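Local coordinates for protein alpha-glucosidase (Bacteroides thetaiotaomicron, PDB 5XFM) that acts as a bifunctional beta-L-arabinopyranosidase and alpha-galactosidase of glycoside hydrolase family 97, with a bound calcium ion, at residues Thr144-Pro149 with Val207-Thr212; Pro171-Glu176 with Gly192-Cys197; Arg222-Ser227 with Leu231-Phe236. The protein carries 1 engineered substitution. One frame throughout, in Å; residues are numbered along the deposited sequence.

Contact 1 (Thr144-Pro149 with Val207-Thr212); sequences TGFRFP and VLVSET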
ATOM      1  N   THR A 144       2.653 -12.185 -19.561  1.00 17.25           N
ATOM      2  CA  THR A 144       3.633 -11.436 -18.768  1.00 15.22           C
ATOM      3  C   THR A 144       4.066 -12.193 -17.522  1.00 16.84           C
ATOM      4  O   THR A 144       3.233 -12.608 -16.710  1.00 17.66           O
ATOM      5  CB  THR A 144       3.065 -10.066 -18.332  1.00 17.41           C
ATOM      6  OG1 THR A 144       2.512  -9.385 -19.466  1.00 19.08           O
ATOM      7  CG2 THR A 144       4.147  -9.203 -17.683  1.00 12.75           C
ATOM      8  N   GLY A 145       5.373 -12.364 -17.365  1.00 18.40           N
ATOM      9  CA  GLY A 145       5.889 -13.179 -16.277  1.00 20.14           C
ATOM     10  C   GLY A 145       7.145 -12.654 -15.606  1.00 19.78           C
ATOM     11  O   GLY A 145       7.743 -11.666 -16.034  1.00 19.99           O
ATOM     12  N   PHE A 146       7.509 -13.316 -14.514  1.00 20.93           N
ATOM     13  CA  PHE A 146       8.705 -13.020 -13.739  1.00 20.27           C
ATOM     14  C   PHE A 146       9.356 -14.339 -13.313  1.00 26.96           C
ATOM     15  O   PHE A 146       8.783 -15.105 -12.528  1.00 28.11           O
ATOM     16  CB  PHE A 146       8.360 -12.156 -12.524  1.00 20.53           C
ATOM     17  CG  PHE A 146       7.487 -10.979 -12.855  1.00 24.75           C
ATOM     18  CD1 PHE A 146       6.107 -11.094 -12.843  1.00 21.86           C
ATOM     19  CD2 PHE A 146       8.046  -9.763 -13.205  1.00 21.51           C
ATOM     20  CE1 PHE A 146       5.307 -10.016 -13.160  1.00 24.40           C
ATOM     21  CE2 PHE A 146       7.247  -8.679 -13.526  1.00 21.80           C
ATOM     22  CZ  PHE A 146       5.878  -8.809 -13.503  1.00 23.57           C
ATOM     23  N   ARG A 147      10.534 -14.613 -13.864  1.00 23.38           N
ATOM     24  CA  ARG A 147      11.271 -15.835 -13.574  1.00 21.34           C
ATOM     25  C   ARG A 147      12.503 -15.508 -12.737  1.00 22.21           C
ATOM     26  O   ARG A 147      13.209 -14.547 -13.020  1.00 22.13           O
ATOM     27  CB  ARG A 147      11.670 -16.542 -14.868  1.00 20.72           C
ATOM     28  CG  ARG A 147      12.257 -17.915 -14.651  1.00 22.71           C
ATOM     29  CD  ARG A 147      12.713 -18.576 -15.945  1.00 21.96           C
ATOM     30  NE  ARG A 147      11.684 -18.650 -16.984  1.00 20.85           N
ATOM     31  CZ  ARG A 147      10.946 -19.735 -17.215  1.00 21.15           C
ATOM     32  NH1 ARG A 147      11.097 -20.803 -16.449  1.00 19.48           N
ATOM     33  NH2 ARG A 147      10.041 -19.752 -18.187  1.00 18.85           N
ATOM     34  N   PHE A 148      12.736 -16.279 -11.682  1.00 23.36           N
ATOM     35  CA  PHE A 148      13.807 -15.960 -10.736  1.00 28.18           C
ATOM     36  C   PHE A 148      14.928 -16.992 -10.696  1.00 21.86           C
ATOM     37  O   PHE A 148      14.718 -18.150 -11.052  1.00 21.80           O
ATOM     38  CB  PHE A 148      13.227 -15.779  -9.330  1.00 22.55           C
ATOM     39  CG  PHE A 148      12.284 -14.624  -9.221  1.00 24.55           C
ATOM     40  CD1 PHE A 148      12.758 -13.349  -8.952  1.00 25.58           C
ATOM     41  CD2 PHE A 148      10.925 -14.805  -9.399  1.00 24.46           C
ATOM     42  CE1 PHE A 148      11.887 -12.277  -8.854  1.00 27.01           C
ATOM     43  CE2 PHE A 148      10.053 -13.738  -9.305  1.00 21.71           C
ATOM     44  CZ  PHE A 148      10.537 -12.474  -9.032  1.00 18.77           C
ATOM     45  N   PRO A 149      16.132 -16.564 -10.277  1.00 22.82           N
ATOM     46  CA  PRO A 149      17.207 -17.539 -10.066  1.00 25.11           C
ATOM     47  C   PRO A 149      16.810 -18.602  -9.055  1.00 27.06           C
ATOM     48  O   PRO A 149      16.087 -18.328  -8.099  1.00 28.61           O
ATOM     49  CB  PRO A 149      18.361 -16.686  -9.540  1.00 27.96           C
ATOM     50  CG  PRO A 149      18.093 -15.328 -10.070  1.00 32.65           C
ATOM     51  CD  PRO A 149      16.598 -15.179 -10.092  1.00 19.87           C
ATOM     52  N   VAL A 207      14.289  -8.197  -5.031  1.00 22.25           N
ATOM     53  CA  VAL A 207      13.357  -7.812  -6.086  1.00 20.98           C
ATOM     54  C   VAL A 207      11.918  -7.678  -5.554  1.00 23.01           C
ATOM     55  O   VAL A 207      11.415  -8.572  -4.898  1.00 20.09           O
ATOM     56  CB  VAL A 207      13.367  -8.830  -7.232  1.00 20.95           C
ATOM     57  CG1 VAL A 207      12.255  -8.518  -8.230  1.00 20.74           C
ATOM     58  CG2 VAL A 207      14.738  -8.857  -7.921  1.00 21.97           C
ATOM     59  N   LEU A 208      11.265  -6.554  -5.828  1.00 16.64           N
ATOM     60  CA  LEU A 208       9.852  -6.371  -5.504  1.00 16.11           C
ATOM     61  C   LEU A 208       9.010  -6.218  -6.769  1.00 17.72           C
ATOM     62  O   LEU A 208       9.203  -5.280  -7.545  1.00 18.61           O
ATOM     63  CB  LEU A 208       9.663  -5.145  -4.620  1.00 14.11           C
ATOM     64  CG  LEU A 208       8.233  -4.873  -4.145  1.00 20.50           C
ATOM     65  CD1 LEU A 208       7.791  -5.842  -3.039  1.00 18.80           C
ATOM     66  CD2 LEU A 208       8.080  -3.422  -3.712  1.00 16.25           C
ATOM     67  N   VAL A 209       8.080  -7.143  -6.972  1.00 17.78           N
ATOM     68  CA  VAL A 209       7.200  -7.134  -8.139  1.00 12.29           C
ATOM     69  C   VAL A 209       5.840  -6.530  -7.795  1.00 18.87           C
ATOM     70  O   VAL A 209       5.204  -6.938  -6.824  1.00 18.32           O
ATOM     71  CB  VAL A 209       7.004  -8.563  -8.691  1.00 12.34           C
ATOM     72  CG1 VAL A 209       5.940  -8.598  -9.766  1.00 11.89           C
ATOM     73  CG2 VAL A 209       8.332  -9.116  -9.209  1.00 16.66           C
ATOM     74  N   SER A 210       5.396  -5.548  -8.572  1.00 15.08           N
ATOM     75  CA  SER A 210       4.066  -4.986  -8.349  1.00 16.83           C
ATOM     76  C   SER A 210       3.463  -4.448  -9.640  1.00 19.04           C
ATOM     77  O   SER A 210       3.921  -4.777 -10.727  1.00 22.58           O
ATOM     78  CB  SER A 210       4.117  -3.882  -7.292  1.00 17.42           C
ATOM     79  OG  SER A 210       2.832  -3.663  -6.734  1.00 20.15           O
ATOM     80  N   GLU A 211       2.421  -3.637  -9.519  1.00 16.31           N
ATOM     81  CA  GLU A 211       1.854  -2.975 -10.687  1.00 15.93           C
ATOM     82  C   GLU A 211       1.261  -1.634 -10.276  1.00 20.06           C
ATOM     83  O   GLU A 211       0.815  -1.462  -9.135  1.00 19.75           O
ATOM     84  CB  GLU A 211       0.788  -3.853 -11.354  1.00 11.39           C
ATOM     85  CG  GLU A 211      -0.553  -3.838 -10.644  1.00 22.48           C
ATOM     86  CD  GLU A 211      -1.614  -4.657 -11.350  1.00 21.08           C
ATOM     87  OE1 GLU A 211      -1.512  -4.836 -12.581  1.00 10.73           O
ATOM     88  OE2 GLU A 211      -2.551  -5.123 -10.660  1.00 17.19           O
ATOM     89  N   THR A 212       1.250  -0.686 -11.206  1.00 18.91           N
ATOM     90  CA  THR A 212       0.673   0.621 -10.918  1.00 19.30           C
ATOM     91  C   THR A 212      -0.057   1.206 -12.122  1.00 20.24           C
ATOM     92  O   THR A 212       0.132   0.758 -13.260  1.00 16.84           O
ATOM     93  CB  THR A 212       1.752   1.612 -10.453  1.00 17.94           C
ATOM     94  OG1 THR A 212       1.132   2.819  -9.995  1.00 16.41           O
ATOM     95  CG2 THR A 212       2.710   1.927 -11.594  1.00 15.66           C
TER
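Two beta sheets of the N-terminal domain face each other here through a buried apolar contact: Phe146 and Phe148, at and just beyond the end of strand 136-147, meet Val207 and Val209 of strand 206-212. No hydrogen bond crosses, and the backbones stay well apart, with Phe146 CA and Val209 CA separated by 8.3 Å, so side chains alone fill the interval. Val209 supplies both of its methyls. CG1, anti to the backbone N (chi1 172°), sits over the centre of the Phe146 ring in a CH-pi contact, 3.7 Å from the ring centroid and 12° from the ring normal. The other methyl, Val209 CG2, turns to the neighbouring aromatic and lies 4.0 Å from Phe148 CZ. That second ring offers its edge instead: Val207 CG1 lies in the ring plane, 3.8 Å from Phe148 CE1. One phenylalanine is thus met on a face and the other at its rim. Leu50 adds to this layer beside Phe146 and Val207, while Phe195 touches Val209. Alternate residues reaching inward from two separate sheets are characteristic of a beta-sandwich core, here in the galactose-mutarotase-like N-terminal domain.

Contact 2 (Pro171-Glu176 with Gly192-Cys197); sequences PSYEEE and GYTFPC. With CA (calcium ion), chain E.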
ATOM      1  N   PRO A 171     -12.339 -11.768  -1.942  1.00 17.30           N
ATOM      2  CA  PRO A 171     -11.024 -11.294  -1.478  1.00 19.58           C
ATOM      3  C   PRO A 171     -11.019  -9.871  -0.936  1.00 17.95           C
ATOM      4  O   PRO A 171     -11.799  -9.032  -1.401  1.00 16.42           O
ATOM      5  CB  PRO A 171     -10.151 -11.377  -2.742  1.00 16.80           C
ATOM      6  CG  PRO A 171     -10.912 -12.282  -3.693  1.00 17.30           C
ATOM      7  CD  PRO A 171     -12.349 -11.980  -3.399  1.00 19.89           C
ATOM      8  N   SER A 172     -10.136  -9.602   0.024  1.00 12.48           N
ATOM      9  CA  SER A 172     -10.043  -8.273   0.627  1.00 15.49           C
ATOM     10  C   SER A 172      -8.601  -7.920   0.990  1.00 18.02           C
ATOM     11  O   SER A 172      -8.355  -7.011   1.784  1.00 14.44           O
ATOM     12  CB  SER A 172     -10.940  -8.185   1.873  1.00 22.74           C
ATOM     13  OG  SER A 172     -10.755  -9.305   2.730  1.00 22.97           O
ATOM     14  N   TYR A 173      -7.657  -8.643   0.389  1.00 21.25           N
ATOM     15  CA  TYR A 173      -6.232  -8.397   0.583  1.00 14.83           C
ATOM     16  C   TYR A 173      -5.882  -8.420   2.062  1.00 15.60           C
ATOM     17  O   TYR A 173      -5.166  -7.556   2.571  1.00 18.22           O
ATOM     18  CB  TYR A 173      -5.831  -7.065  -0.072  1.00 17.60           C
ATOM     19  CG  TYR A 173      -5.708  -7.171  -1.573  1.00 16.60           C
ATOM     20  CD1 TYR A 173      -6.780  -7.614  -2.342  1.00 16.37           C
ATOM     21  CD2 TYR A 173      -4.528  -6.828  -2.227  1.00 19.47           C
ATOM     22  CE1 TYR A 173      -6.682  -7.722  -3.709  1.00 13.39           C
ATOM     23  CE2 TYR A 173      -4.421  -6.928  -3.607  1.00 15.61           C
ATOM     24  CZ  TYR A 173      -5.504  -7.377  -4.340  1.00 15.17           C
ATOM     25  OH  TYR A 173      -5.419  -7.486  -5.708  1.00 12.57           O
ATOM     26  N   GLU A 174      -6.413  -9.420   2.753  1.00 20.55           N
ATOM     27  CA  GLU A 174      -6.199  -9.554   4.185  1.00 17.96           C
ATOM     28  C   GLU A 174      -5.650 -10.935   4.534  1.00 17.44           C
ATOM     29  O   GLU A 174      -6.279 -11.698   5.253  1.00 13.48           O
ATOM     30  CB  GLU A 174      -7.507  -9.271   4.942  1.00 16.56           C
ATOM     31  CG  GLU A 174      -7.758  -7.778   5.168  1.00 16.11           C
ATOM     32  CD  GLU A 174      -9.212  -7.438   5.495  1.00 20.39           C
ATOM     33  OE1 GLU A 174     -10.090  -8.312   5.371  1.00 24.64           O
ATOM     34  OE2 GLU A 174      -9.469  -6.293   5.920  1.00 21.46           O
ATOM     35  N   GLU A 175      -4.459 -11.249   4.029  1.00 22.94           N
ATOM     36  CA  GLU A 175      -3.874 -12.564   4.263  1.00 17.59           C
ATOM     37  C   GLU A 175      -2.480 -12.468   4.874  1.00 14.66           C
ATOM     38  O   GLU A 175      -1.881 -11.393   4.935  1.00 18.61           O
ATOM     39  CB  GLU A 175      -3.832 -13.364   2.959  1.00 17.49           C
ATOM     40  CG  GLU A 175      -5.190 -13.453   2.260  1.00 19.46           C
ATOM     41  CD  GLU A 175      -6.233 -14.230   3.046  1.00 23.84           C
ATOM     42  OE1 GLU A 175      -5.869 -15.194   3.754  1.00 20.74           O
ATOM     43  OE2 GLU A 175      -7.428 -13.861   2.963  1.00 23.63           O
ATOM     44  N   GLU A 176      -1.970 -13.603   5.336  1.00 20.53           N
ATOM     45  CA  GLU A 176      -0.722 -13.624   6.082  1.00 17.86           C
ATOM     46  C   GLU A 176       0.459 -13.973   5.194  1.00 17.42           C
ATOM     47  O   GLU A 176       0.293 -14.613   4.157  1.00 15.84           O
ATOM     48  CB  GLU A 176      -0.808 -14.623   7.232  1.00 14.42           C
ATOM     49  CG  GLU A 176      -1.778 -14.228   8.316  1.00 18.84           C
ATOM     50  CD  GLU A 176      -1.887 -15.279   9.393  1.00 18.53           C
ATOM     51  OE1 GLU A 176      -1.094 -15.224  10.359  1.00 22.43           O
ATOM     52  OE2 GLU A 176      -2.751 -16.166   9.267  1.00 23.12           O
ATOM     53  N   GLY A 192      -2.469 -18.204  -6.257  1.00 15.78           N
ATOM     54  CA  GLY A 192      -1.299 -17.344  -6.302  1.00 19.23           C
ATOM     55  C   GLY A 192      -1.270 -16.276  -5.221  1.00 17.47           C
ATOM     56  O   GLY A 192      -1.789 -16.472  -4.129  1.00 21.40           O
ATOM     57  N   TYR A 193      -0.671 -15.132  -5.529  1.00 23.98           N
ATOM     58  CA  TYR A 193      -0.356 -14.135  -4.509  1.00 17.66           C
ATOM     59  C   TYR A 193      -0.719 -12.721  -4.950  1.00 15.00           C
ATOM     60  O   TYR A 193      -0.616 -12.387  -6.130  1.00 22.52           O
ATOM     61  CB  TYR A 193       1.131 -14.206  -4.169  1.00 15.99           C
ATOM     62  CG  TYR A 193       1.613 -15.622  -3.983  1.00 21.03           C
ATOM     63  CD1 TYR A 193       1.524 -16.251  -2.751  1.00 17.77           C
ATOM     64  CD2 TYR A 193       2.134 -16.342  -5.051  1.00 24.46           C
ATOM     65  CE1 TYR A 193       1.954 -17.549  -2.586  1.00 22.02           C
ATOM     66  CE2 TYR A 193       2.563 -17.643  -4.894  1.00 23.00           C
ATOM     67  CZ  TYR A 193       2.471 -18.240  -3.662  1.00 16.72           C
ATOM     68  OH  TYR A 193       2.903 -19.529  -3.504  1.00 17.84           O
ATOM     69  N   THR A 194      -1.138 -11.886  -4.009  1.00 16.47           N
ATOM     70  CA  THR A 194      -1.464 -10.509  -4.359  1.00 19.72           C
ATOM     71  C   THR A 194      -0.249  -9.598  -4.222  1.00 15.86           C
ATOM     72  O   THR A 194       0.634  -9.844  -3.393  1.00 13.26           O
ATOM     73  CB  THR A 194      -2.623  -9.949  -3.512  1.00 12.04           C
ATOM     74  OG1 THR A 194      -2.257  -9.936  -2.128  1.00 14.30           O
ATOM     75  CG2 THR A 194      -3.873 -10.774  -3.732  1.00 15.10           C
ATOM     76  N   PHE A 195      -0.215  -8.558  -5.054  1.00 13.06           N
ATOM     77  CA  PHE A 195       0.862  -7.570  -5.055  1.00 14.14           C
ATOM     78  C   PHE A 195       0.872  -6.769  -3.763  1.00 14.43           C
ATOM     79  O   PHE A 195      -0.159  -6.661  -3.097  1.00 15.84           O
ATOM     80  CB  PHE A 195       0.731  -6.622  -6.263  1.00 15.65           C
ATOM     81  CG  PHE A 195       1.012  -7.275  -7.590  1.00 16.34           C
ATOM     82  CD1 PHE A 195       2.179  -8.002  -7.792  1.00 16.89           C
ATOM     83  CD2 PHE A 195       0.110  -7.158  -8.638  1.00 17.65           C
ATOM     84  CE1 PHE A 195       2.443  -8.598  -9.013  1.00 16.63           C
ATOM     85  CE2 PHE A 195       0.366  -7.755  -9.861  1.00 19.42           C
ATOM     86  CZ  PHE A 195       1.535  -8.477 -10.049  1.00 17.81           C
ATOM     87  N   PRO A 196       2.045  -6.230  -3.382  1.00 14.35           N
ATOM     88  CA  PRO A 196       3.334  -6.466  -4.045  1.00 13.89           C
ATOM     89  C   PRO A 196       3.997  -7.734  -3.523  1.00 14.49           C
ATOM     90  O   PRO A 196       3.573  -8.285  -2.501  1.00 13.08           O
ATOM     91  CB  PRO A 196       4.140  -5.214  -3.692  1.00 17.06           C
ATOM     92  CG  PRO A 196       3.621  -4.835  -2.330  1.00 11.49           C
ATOM     93  CD  PRO A 196       2.143  -5.159  -2.372  1.00 10.87           C
ATOM     94  N   CYS A 197       5.027  -8.189  -4.223  1.00 17.90           N
ATOM     95  CA  CYS A 197       5.640  -9.472  -3.919  1.00 18.11           C
ATOM     96  C   CYS A 197       7.153  -9.349  -3.788  1.00 18.17           C
ATOM     97  O   CYS A 197       7.826  -8.931  -4.725  1.00 18.91           O
ATOM     98  CB  CYS A 197       5.284 -10.474  -5.011  1.00 16.52           C
ATOM     99  SG  CYS A 197       3.517 -10.718  -5.200  1.00 21.47           S
TER
HETATM  100 CA    CA E 701     -11.211  -4.910   7.133  1.00 20.38          CA
HETATM  101  O   HOH W   1      -2.919  -8.626  -6.442  1.00 12.93           O
HETATM  102  O   HOH W   2     -12.204  -7.188   7.431  1.00 24.69           O
HETATM  103  O   HOH W   3     -12.954  -5.068   5.548  1.00 20.70           O
HETATM  104  O   HOH W   4     -13.219  -5.804   8.941  1.00 19.68           O
HETATM  105  O   HOH W   5     -12.347  -2.867   7.736  1.00 23.00           O
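In the loops that lead toward the calcium site, Tyr173 lays its ring against Thr194, their side chains crossing at a slant. Thr194 CG2, anti to the carbonyl carbon while OG1 lies between that carbon and the backbone N (chi1 62°), is thereby set 3.8 Å above the ring plane, displaced toward the rim, in a CH-pi contact; Thr194 CB comes closer to one corner, 3.5 Å from Tyr173 CE2. A water extends the link by donating to Tyr173 OH at 2.8 Å and accepting from Phe195 N at 3.0 Å. The phenol oxygen also bonds to Asp408 and Arg439, which lie in the TIM-barrel region, so the contact sits at the junction with the N-terminal domain. A leucine at this position has neither the flat ring nor the hydroxyl, and would probably cover Thr194 CG2 less fully and leave the water, Asp408 and Arg439 without their shared partner. The next residue, Glu174, reaches the calcium ion, which its OE2 binds at 2.5 Å alongside four waters, Glu452 and Glu458. Glu174 OE1 does not bind the metal; it receives Ser172 OG at 2.9 Å from above the carboxylate plane, 52° out of it, and a longer bond from a metal-bound water.

Contact 3 (Arg222-Ser227 with Leu231-Phe236); sequences RLSDVS and LYTVAF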
ATOM      1  N   ARG A 222      -2.608  -9.925 -10.247  1.00 13.59           N
ATOM      2  CA  ARG A 222      -1.882 -10.550  -9.147  1.00 16.66           C
ATOM      3  C   ARG A 222      -0.875 -11.548  -9.717  1.00 19.31           C
ATOM      4  O   ARG A 222      -0.763 -11.683 -10.938  1.00 20.33           O
ATOM      5  CB  ARG A 222      -2.839 -11.260  -8.201  1.00 17.39           C
ATOM      6  CG  ARG A 222      -3.367 -12.546  -8.782  1.00 17.11           C
ATOM      7  CD  ARG A 222      -4.385 -13.202  -7.903  1.00 22.30           C
ATOM      8  NE  ARG A 222      -4.823 -14.451  -8.505  1.00 19.45           N
ATOM      9  CZ  ARG A 222      -5.802 -14.538  -9.391  1.00 20.13           C
ATOM     10  NH1 ARG A 222      -6.434 -13.442  -9.777  1.00 25.54           N
ATOM     11  NH2 ARG A 222      -6.135 -15.716  -9.900  1.00 23.55           N
ATOM     12  N   LEU A 223      -0.131 -12.232  -8.854  1.00 15.12           N
ATOM     13  CA  LEU A 223       0.764 -13.285  -9.333  1.00 18.76           C
ATOM     14  C   LEU A 223       0.121 -14.663  -9.194  1.00 16.97           C
ATOM     15  O   LEU A 223      -0.587 -14.941  -8.212  1.00 15.52           O
ATOM     16  CB  LEU A 223       2.113 -13.256  -8.596  1.00 19.28           C
ATOM     17  CG  LEU A 223       3.093 -12.136  -8.969  1.00 18.60           C
ATOM     18  CD1 LEU A 223       4.472 -12.369  -8.354  1.00 14.36           C
ATOM     19  CD2 LEU A 223       3.186 -11.956 -10.475  1.00 14.92           C
ATOM     20  N   SER A 224       0.335 -15.509 -10.200  1.00 12.32           N
ATOM     21  CA  SER A 224      -0.123 -16.896 -10.150  1.00 13.56           C
ATOM     22  C   SER A 224       0.709 -17.712  -9.167  1.00 18.99           C
ATOM     23  O   SER A 224       1.660 -17.216  -8.566  1.00 18.39           O
ATOM     24  CB  SER A 224      -0.042 -17.561 -11.526  1.00 18.30           C
ATOM     25  OG  SER A 224       1.306 -17.708 -11.950  1.00 16.65           O
ATOM     26  N   ASP A 225       0.341 -18.977  -9.003  1.00 26.98           N
ATOM     27  CA  ASP A 225       1.231 -19.923  -8.354  1.00 23.34           C
ATOM     28  C   ASP A 225       2.463 -20.098  -9.248  1.00 27.10           C
ATOM     29  O   ASP A 225       2.434 -19.745 -10.435  1.00 15.61           O
ATOM     30  CB  ASP A 225       0.540 -21.267  -8.116  1.00 22.76           C
ATOM     31  CG  ASP A 225      -0.293 -21.279  -6.844  1.00 25.22           C
ATOM     32  OD1 ASP A 225      -1.529 -21.425  -6.940  1.00 24.44           O
ATOM     33  OD2 ASP A 225       0.295 -21.188  -5.748  1.00 27.45           O
ATOM     34  N   VAL A 226       3.548 -20.603  -8.671  1.00 23.63           N
ATOM     35  CA  VAL A 226       4.749 -20.885  -9.437  1.00 20.97           C
ATOM     36  C   VAL A 226       4.457 -21.975 -10.444  1.00 24.41           C
ATOM     37  O   VAL A 226       3.596 -22.826 -10.221  1.00 20.75           O
ATOM     38  CB  VAL A 226       5.925 -21.349  -8.566  1.00 22.05           C
ATOM     39  CG1 VAL A 226       7.233 -21.310  -9.355  1.00 23.10           C
ATOM     40  CG2 VAL A 226       6.042 -20.499  -7.380  1.00 29.52           C
ATOM     41  N   SER A 227       5.150 -21.906 -11.569  1.00 20.82           N
ATOM     42  CA  SER A 227       5.154 -22.971 -12.552  1.00 26.42           C
ATOM     43  C   SER A 227       6.596 -23.119 -13.007  1.00 22.35           C
ATOM     44  O   SER A 227       7.401 -22.209 -12.807  1.00 18.85           O
ATOM     45  CB  SER A 227       4.233 -22.653 -13.728  1.00 22.02           C
ATOM     46  OG  SER A 227       4.754 -21.583 -14.501  1.00 22.37           O
ATOM     47  N   LEU A 231       8.690 -19.664 -12.095  1.00 20.76           N
ATOM     48  CA  LEU A 231       8.019 -18.641 -12.895  1.00 23.45           C
ATOM     49  C   LEU A 231       6.683 -18.212 -12.308  1.00 23.00           C
ATOM     50  O   LEU A 231       5.820 -19.040 -12.033  1.00 23.17           O
ATOM     51  CB  LEU A 231       7.805 -19.128 -14.332  1.00 22.97           C
ATOM     52  CG  LEU A 231       6.979 -18.145 -15.174  1.00 20.54           C
ATOM     53  CD1 LEU A 231       7.762 -16.873 -15.401  1.00 22.87           C
ATOM     54  CD2 LEU A 231       6.518 -18.751 -16.494  1.00 20.39           C
ATOM     55  N   TYR A 232       6.515 -16.906 -12.145  1.00 25.97           N
ATOM     56  CA  TYR A 232       5.250 -16.339 -11.697  1.00 21.97           C
ATOM     57  C   TYR A 232       4.629 -15.563 -12.840  1.00 21.32           C
ATOM     58  O   TYR A 232       5.279 -14.720 -13.425  1.00 18.47           O
ATOM     59  CB  TYR A 232       5.457 -15.415 -10.495  1.00 24.80           C
ATOM     60  CG  TYR A 232       6.011 -16.118  -9.288  1.00 23.04           C
ATOM     61  CD1 TYR A 232       7.377 -16.294  -9.135  1.00 25.42           C
ATOM     62  CD2 TYR A 232       5.168 -16.618  -8.305  1.00 21.19           C
ATOM     63  CE1 TYR A 232       7.892 -16.940  -8.039  1.00 24.69           C
ATOM     64  CE2 TYR A 232       5.675 -17.257  -7.201  1.00 20.41           C
ATOM     65  CZ  TYR A 232       7.038 -17.419  -7.071  1.00 20.14           C
ATOM     66  OH  TYR A 232       7.558 -18.072  -5.979  1.00 21.36           O
ATOM     67  N   THR A 233       3.376 -15.855 -13.159  1.00 22.15           N
ATOM     68  CA  THR A 233       2.696 -15.210 -14.275  1.00 16.22           C
ATOM     69  C   THR A 233       1.631 -14.229 -13.788  1.00 19.35           C
ATOM     70  O   THR A 233       0.959 -14.462 -12.780  1.00 19.94           O
ATOM     71  CB  THR A 233       2.064 -16.261 -15.200  1.00 16.23           C
ATOM     72  OG1 THR A 233       3.106 -17.069 -15.752  1.00 22.75           O
ATOM     73  CG2 THR A 233       1.290 -15.608 -16.340  1.00 16.95           C
ATOM     74  N   VAL A 234       1.508 -13.111 -14.490  1.00 19.76           N
ATOM     75  CA  VAL A 234       0.459 -12.148 -14.213  1.00 16.05           C
ATOM     76  C   VAL A 234      -0.901 -12.799 -14.442  1.00 18.86           C
ATOM     77  O   VAL A 234      -1.195 -13.274 -15.541  1.00 21.60           O
ATOM     78  CB  VAL A 234       0.589 -10.901 -15.098  1.00 21.76           C
ATOM     79  CG1 VAL A 234      -0.639  -9.990 -14.921  1.00 16.30           C
ATOM     80  CG2 VAL A 234       1.878 -10.158 -14.769  1.00 18.10           C
ATOM     81  N   ALA A 235      -1.715 -12.851 -13.394  1.00 15.20           N
ATOM     82  CA  ALA A 235      -3.029 -13.468 -13.484  1.00 15.01           C
ATOM     83  C   ALA A 235      -4.128 -12.425 -13.333  1.00 19.41           C
ATOM     84  O   ALA A 235      -3.996 -11.488 -12.542  1.00 18.24           O
ATOM     85  CB  ALA A 235      -3.180 -14.557 -12.422  1.00 19.21           C
ATOM     86  N   PHE A 236      -5.217 -12.603 -14.078  1.00 16.31           N
ATOM     87  CA  PHE A 236      -6.367 -11.712 -13.996  1.00 16.83           C
ATOM     88  C   PHE A 236      -7.293 -12.196 -12.872  1.00 26.39           C
ATOM     89  O   PHE A 236      -7.125 -13.316 -12.383  1.00 19.38           O
ATOM     90  CB  PHE A 236      -7.100 -11.668 -15.342  1.00 16.01           C
ATOM     91  CG  PHE A 236      -6.359 -10.922 -16.413  1.00 18.08           C
ATOM     92  CD1 PHE A 236      -5.278 -10.112 -16.096  1.00 15.12           C
ATOM     93  CD2 PHE A 236      -6.727 -11.053 -17.747  1.00 17.83           C
ATOM     94  CE1 PHE A 236      -4.586  -9.436 -17.084  1.00 17.90           C
ATOM     95  CE2 PHE A 236      -6.039 -10.378 -18.739  1.00 19.49           C
ATOM     96  CZ  PHE A 236      -4.968  -9.569 -18.406  1.00 18.05           C
TER
HETATM   97  O   HOH W   6       3.759 -19.143 -13.849  1.00 20.82           O
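Segments 222-227 and 231-236 run antiparallel but splayed, their end-to-end directions 141° apart, and the pairing slips by one residue between Leu223-Val234 and Ser227-Leu231. Arg222 and Ala235 form a hydrogen-bonded pair at one end, Ser227 and Leu231 another near the turn. Where the register changes, Ser224 OG, not the Ser224 carbonyl, accepts Thr233 N at 3.0 Å; placed between the backbone N and the carbonyl carbon (chi1 67°), it also donates to Asp225 O at 2.8 Å, while Ser224 N binds Thr233 O. A water donates to Leu231 O at 2.7 Å and also bonds with Ser227 OG and Thr233 OG1. Tyr232 carries the apolar side. Leu223 CD1 comes within 3.9 Å of Tyr232 CB, the side chains crossing at about a right angle, and Val226 CG2 presses tightly on the phenol end, 3.3 Å from Tyr232 CZ. Phe199 meets the tyrosine ring edge-to-face. At the other end Arg222, extended from CG to NE, sets a face of its guanidinium over the methyl of Ala235, with CZ 4.0 Å from Ala235 CB. NH1 makes a weak bond to Phe236 O, and NE is held by His191 O. With three residues between its segments, the unit is a beta hairpin whose register shifts by one residue, with the Ser224 hydroxyl at the break, attached to strand 136-147 through strand 231-235.

Overall arrangement
From the N terminus, strand 136-147 opens contact 1, and the chain runs on to strand 206-212 before that loop closes. Contact 2 forms and closes within this excursion, joining the loops that flank strand 178-182 and reaching toward the calcium ion. Contact 3 follows in series as a local hairpin. Contact 1 packs one sheet of the N-terminal domain on the other; contact 3 widens the first, since Phe146 N bonds to Tyr232 O and Val234 N to Thr144 O. The second sheet joins contacts 1 and 2 through Val209 N and Cys197 O, and Tyr193 N with Leu223 O ties contact 2 to contact 3.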